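Local coordinates for protein DNA polymerase III subunit delta (Bacillus subtilis, PDB 3ZH9) that forms part of the clamp-loading complex that hydrolyses ATP to load the beta sliding clamp onto primed DNA, probably acting as the wrench that opens the clamp, at residues Gly167-Glu172 with Ile202-Val207; Gln190-Phe195 with Met209-Ser214. All coordinates share one frame; numbering follows the deposited sequence.

Interaction 1 of 2, residues Gly167-Glu172 with Ile202-Val207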
# COMPACT_ATOMS: atom_id res chain seq x y z
N GLY A 167 -17.92 -12.30 -6.68
CA GLY A 167 -18.94 -11.34 -7.09
C GLY A 167 -18.63 -9.98 -6.48
O GLY A 167 -17.83 -9.90 -5.55
N THR A 168 -19.26 -8.93 -6.99
CA THR A 168 -18.93 -7.59 -6.51
C THR A 168 -19.35 -7.36 -5.06
O THR A 168 -18.66 -6.68 -4.32
CB THR A 168 -19.43 -6.45 -7.45
OG1 THR A 168 -20.69 -5.94 -7.00
CG2 THR A 168 -19.56 -6.94 -8.88
N GLU A 169 -20.46 -7.95 -4.64
CA GLU A 169 -20.89 -7.80 -3.25
C GLU A 169 -19.88 -8.42 -2.27
O GLU A 169 -19.51 -7.80 -1.28
CB GLU A 169 -22.28 -8.40 -3.04
CG GLU A 169 -22.87 -8.15 -1.66
CD GLU A 169 -24.22 -8.85 -1.46
OE1 GLU A 169 -24.60 -9.67 -2.32
OE2 GLU A 169 -24.89 -8.58 -0.43
N ALA A 170 -19.43 -9.63 -2.56
CA ALA A 170 -18.45 -10.35 -1.75
C ALA A 170 -17.13 -9.59 -1.71
O ALA A 170 -16.47 -9.51 -0.66
CB ALA A 170 -18.24 -11.76 -2.31
N ALA A 171 -16.75 -9.06 -2.87
CA ALA A 171 -15.52 -8.28 -3.03
C ALA A 171 -15.56 -6.96 -2.26
O ALA A 171 -14.59 -6.57 -1.62
CB ALA A 171 -15.26 -8.01 -4.52
N GLU A 172 -16.69 -6.27 -2.35
CA GLU A 172 -16.86 -5.02 -1.64
C GLU A 172 -16.79 -5.25 -0.14
O GLU A 172 -16.24 -4.44 0.60
CB GLU A 172 -18.21 -4.38 -2.00
CG GLU A 172 -18.19 -3.70 -3.36
CD GLU A 172 -19.56 -3.22 -3.81
OE1 GLU A 172 -20.57 -3.76 -3.30
OE2 GLU A 172 -19.63 -2.31 -4.67
N ILE A 202 -15.89 -17.49 -4.81
CA ILE A 202 -15.86 -16.99 -3.45
C ILE A 202 -17.19 -16.26 -3.18
O ILE A 202 -17.46 -15.22 -3.80
CB ILE A 202 -14.67 -16.03 -3.23
CG1 ILE A 202 -13.34 -16.73 -3.54
CG2 ILE A 202 -14.69 -15.43 -1.82
CD1 ILE A 202 -12.17 -15.75 -3.64
N THR A 203 -18.01 -16.81 -2.30
CA THR A 203 -19.28 -16.20 -1.92
C THR A 203 -19.11 -15.16 -0.81
O THR A 203 -18.06 -15.11 -0.16
CB THR A 203 -20.32 -17.24 -1.46
OG1 THR A 203 -19.92 -17.79 -0.19
CG2 THR A 203 -20.48 -18.37 -2.48
N LEU A 204 -20.13 -14.34 -0.60
CA LEU A 204 -20.15 -13.38 0.50
C LEU A 204 -20.07 -14.14 1.82
O LEU A 204 -19.38 -13.73 2.74
CB LEU A 204 -21.43 -12.55 0.47
CG LEU A 204 -21.58 -11.54 1.62
CD1 LEU A 204 -20.50 -10.48 1.53
CD2 LEU A 204 -22.96 -10.90 1.64
N ASP A 205 -20.77 -15.26 1.91
CA ASP A 205 -20.68 -16.11 3.10
C ASP A 205 -19.25 -16.59 3.38
O ASP A 205 -18.83 -16.62 4.53
CB ASP A 205 -21.63 -17.31 2.99
CG ASP A 205 -23.08 -16.96 3.31
OD1 ASP A 205 -23.34 -15.95 4.00
OD2 ASP A 205 -23.96 -17.72 2.87
N ASP A 206 -18.52 -17.02 2.34
CA ASP A 206 -17.10 -17.39 2.50
C ASP A 206 -16.28 -16.23 3.11
O ASP A 206 -15.46 -16.42 4.02
CB ASP A 206 -16.48 -17.80 1.17
CG ASP A 206 -17.03 -19.12 0.65
OD1 ASP A 206 -17.08 -20.10 1.43
OD2 ASP A 206 -17.39 -19.18 -0.54
N VAL A 207 -16.50 -15.04 2.58
CA VAL A 207 -15.78 -13.86 3.06
C VAL A 207 -16.06 -13.63 4.54
O VAL A 207 -15.13 -13.49 5.34
CB VAL A 207 -16.13 -12.60 2.26
CG1 VAL A 207 -15.51 -11.37 2.93
CG2 VAL A 207 -15.64 -12.75 0.80
O HOH W 1 -19.37 -13.86 -4.92
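I202 meets G167 through one water. The water donates to I202 O at 2.6 Å and accepts from G167 N at 2.8 Å, so the backbone at the start of helix 168-177 is tied to the backbone of I202. The A170 methyl lies beside the same carbonyl, and its CB also touches the carbonyl carbon of T203. T203 points away from A170 and works within its own segment. It is the N-cap of helix 204-210 and forms a capping box with D206. T203 N donates to D206 OD2 at 3.0 Å, an almost straight bond (164°) to the anti lone pair. R199 forms a salt bridge with the same carboxylate. These helices, with the short parallel pair 165-166 and 201-202, are consistent with the helical lid that follows the nucleotide-binding fold in AAA+ clamp-loader subunits. L204 comes next and packs most directly on A170. L204 N is 3.6 Å from A170 CB. L204 CG lies anti to the backbone N (chi1 177°), which turns the branch toward helix 168-177. L204 CD1 rests 3.9 Å from A170 CA, while L204 CD2 touches E169 OE2 at 3.7 Å. The E169 chain is extended and crosses L204 at a slant. One turn on, V207 sets CG2 against A170 O at 3.6 Å. V207 also touches H173, L174 and L177 further along helix 168-177.

Interaction 2 of 2, residues Gln190-Phe195 with Met209-Ser214. With SO4 (sulfate ion), chain H; SO4 (sulfate ion), chain M.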
# COMPACT_ATOMS: atom_id res chain seq x y z
N GLN A 190 -5.97 -15.00 -1.45
CA GLN A 190 -5.24 -16.28 -1.52
C GLN A 190 -5.78 -17.31 -0.52
O GLN A 190 -5.87 -18.51 -0.81
CB GLN A 190 -3.74 -16.08 -1.26
CG GLN A 190 -3.02 -15.20 -2.30
CD GLN A 190 -3.09 -15.73 -3.74
OE1 GLN A 190 -3.42 -16.90 -3.98
NE2 GLN A 190 -2.77 -14.87 -4.69
N LYS A 191 -6.10 -16.84 0.68
CA LYS A 191 -6.67 -17.71 1.69
C LYS A 191 -8.03 -18.20 1.24
O LYS A 191 -8.37 -19.37 1.43
CB LYS A 191 -6.80 -16.99 3.03
CG LYS A 191 -5.50 -16.91 3.82
CD LYS A 191 -5.59 -15.84 4.92
CE LYS A 191 -6.70 -16.19 5.91
NZ LYS A 191 -6.98 -15.07 6.86
N LEU A 192 -8.81 -17.30 0.65
CA LEU A 192 -10.17 -17.65 0.22
C LEU A 192 -10.13 -18.65 -0.93
O LEU A 192 -10.93 -19.57 -0.96
CB LEU A 192 -11.00 -16.42 -0.14
CG LEU A 192 -11.48 -15.56 1.06
CD1 LEU A 192 -11.77 -14.09 0.68
CD2 LEU A 192 -12.72 -16.21 1.71
N CYS A 193 -9.22 -18.45 -1.88
CA CYS A 193 -9.13 -19.35 -3.03
C CYS A 193 -8.81 -20.77 -2.58
O CYS A 193 -9.38 -21.70 -3.10
CB CYS A 193 -8.09 -18.86 -4.04
SG CYS A 193 -8.59 -17.35 -4.89
N THR A 194 -7.92 -20.90 -1.59
CA THR A 194 -7.59 -22.20 -1.00
C THR A 194 -8.79 -22.76 -0.26
O THR A 194 -9.17 -23.92 -0.45
CB THR A 194 -6.41 -22.09 -0.02
OG1 THR A 194 -5.25 -21.64 -0.73
CG2 THR A 194 -6.10 -23.45 0.64
N PHE A 195 -9.40 -21.93 0.57
CA PHE A 195 -10.54 -22.32 1.42
C PHE A 195 -11.68 -22.98 0.66
O PHE A 195 -12.22 -23.98 1.10
CB PHE A 195 -11.08 -21.10 2.18
CG PHE A 195 -12.21 -21.44 3.13
CD1 PHE A 195 -11.98 -22.18 4.27
CD2 PHE A 195 -13.51 -21.03 2.87
CE1 PHE A 195 -13.01 -22.49 5.14
CE2 PHE A 195 -14.54 -21.34 3.74
CZ PHE A 195 -14.29 -22.07 4.86
N MET A 209 -17.27 -15.66 6.82
CA MET A 209 -16.90 -16.68 7.79
C MET A 209 -15.39 -16.72 7.98
O MET A 209 -14.89 -16.92 9.08
CB MET A 209 -17.47 -18.06 7.45
CG MET A 209 -16.84 -18.76 6.27
SD MET A 209 -17.62 -20.40 5.98
CE MET A 209 -19.23 -19.90 5.40
N LEU A 210 -14.65 -16.49 6.90
CA LEU A 210 -13.21 -16.69 6.98
C LEU A 210 -12.42 -15.44 7.37
O LEU A 210 -11.41 -15.54 8.05
CB LEU A 210 -12.68 -17.29 5.67
CG LEU A 210 -11.24 -17.82 5.74
CD1 LEU A 210 -11.13 -19.10 6.60
CD2 LEU A 210 -10.71 -18.07 4.33
N VAL A 211 -12.89 -14.26 6.95
CA VAL A 211 -12.06 -13.05 7.01
C VAL A 211 -12.43 -12.18 8.19
O VAL A 211 -13.57 -11.69 8.27
CB VAL A 211 -12.20 -12.20 5.73
CG1 VAL A 211 -11.37 -10.91 5.84
CG2 VAL A 211 -11.79 -12.98 4.49
N ALA A 212 -11.49 -12.00 9.12
CA ALA A 212 -11.76 -11.22 10.32
C ALA A 212 -11.67 -9.72 10.05
O ALA A 212 -10.73 -9.25 9.39
CB ALA A 212 -10.81 -11.61 11.45
N ARG A 213 -12.62 -8.97 10.57
CA ARG A 213 -12.57 -7.51 10.49
C ARG A 213 -11.29 -7.04 11.15
O ARG A 213 -11.00 -7.41 12.29
CB ARG A 213 -13.79 -6.92 11.19
CG ARG A 213 -14.06 -5.47 10.84
CD ARG A 213 -15.38 -5.01 11.48
NE ARG A 213 -16.52 -5.67 10.84
CZ ARG A 213 -17.35 -5.08 9.99
NH1 ARG A 213 -17.20 -3.80 9.66
NH2 ARG A 213 -18.35 -5.78 9.46
N SER A 214 -10.49 -6.26 10.44
CA SER A 214 -9.21 -5.81 10.97
C SER A 214 -9.38 -4.90 12.21
O SER A 214 -10.42 -4.25 12.39
CB SER A 214 -8.38 -5.09 9.90
OG SER A 214 -8.88 -3.78 9.67
S SO4 H . -15.06 -10.89 12.62
O1 SO4 H . -15.75 -12.05 12.06
O2 SO4 H . -14.88 -9.90 11.57
O3 SO4 H . -13.74 -11.26 13.15
O4 SO4 H . -15.88 -10.33 13.70
S SO4 M . -19.28 -9.63 9.13
O1 SO4 M . -18.30 -9.94 8.08
O2 SO4 M . -19.45 -8.18 9.25
O3 SO4 M . -18.84 -10.15 10.43
O4 SO4 M . -20.57 -10.25 8.80
O HOH W 2 -8.91 -16.19 8.36
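L210 is the main bump of this contact. It fills the hollow formed by K191, L192 and F195 on helix 182-195. The parts joined are the end of helix 182-195 and the end of helix 204-210, in what is probably the helical lid domain of this AAA+ clamp-loader subunit. The two branches of L210 do different work. L210 CD2 lies 3.7 Å from F195 CB and 3.8 Å from L192 CD2, and it also lies against the backbone of K191. L210 CD1 sits over one face of the F195 ring, nearer its rim, in a CH-pi contact 4.3 Å from the ring centroid. L210 CG is anti to the backbone N (chi1 -168°), which turns the branch toward the hollow. M209 takes the ring from another direction. M209 SD lies obliquely to the ring and 3.9 Å from F195 CZ, a Met-aromatic contact. The M209 side chain crosses F195 at about a right angle. On the buried side, L192 forks between two neighbours: CD2 meets L210, while CD1 meets V211 CG2 at 4.0 Å. With an alanine here, both methyls would be lost, which would probably open a gap under L210 and V211. K191 NZ reaches over the rim to a water that donates to L210 O at 2.6 Å, but its charge is paired with E188. Past the helix, R213 binds two sulfates, probably from the crystallisation liquor. R213 N donates to O2 of the chain H sulfate at 2.6 Å. The NH2 edge of its guanidinium points to O2 of the chain M sulfate, in the guanidinium plane, with an N-H...O angle of 140°.

From the N terminus, the chain first lays down 167-172 at the start of helix 168-177, then 190-195 at the end of helix 182-195. It next runs through strand 201-202 to 202-207, which turns back on 167-172 and closes interaction 1. Segment 209-214 then packs on 190-195 and closes interaction 2. The segments alternate, so the two loops cross and neither nests in the other. Both contacts use helix 204-210, which ties the two preceding helices together. Their centres are about 10 Å apart. They touch directly where L192 CD2 packs on D206 O at 3.6 Å and where I202 CD1 meets L192 CB.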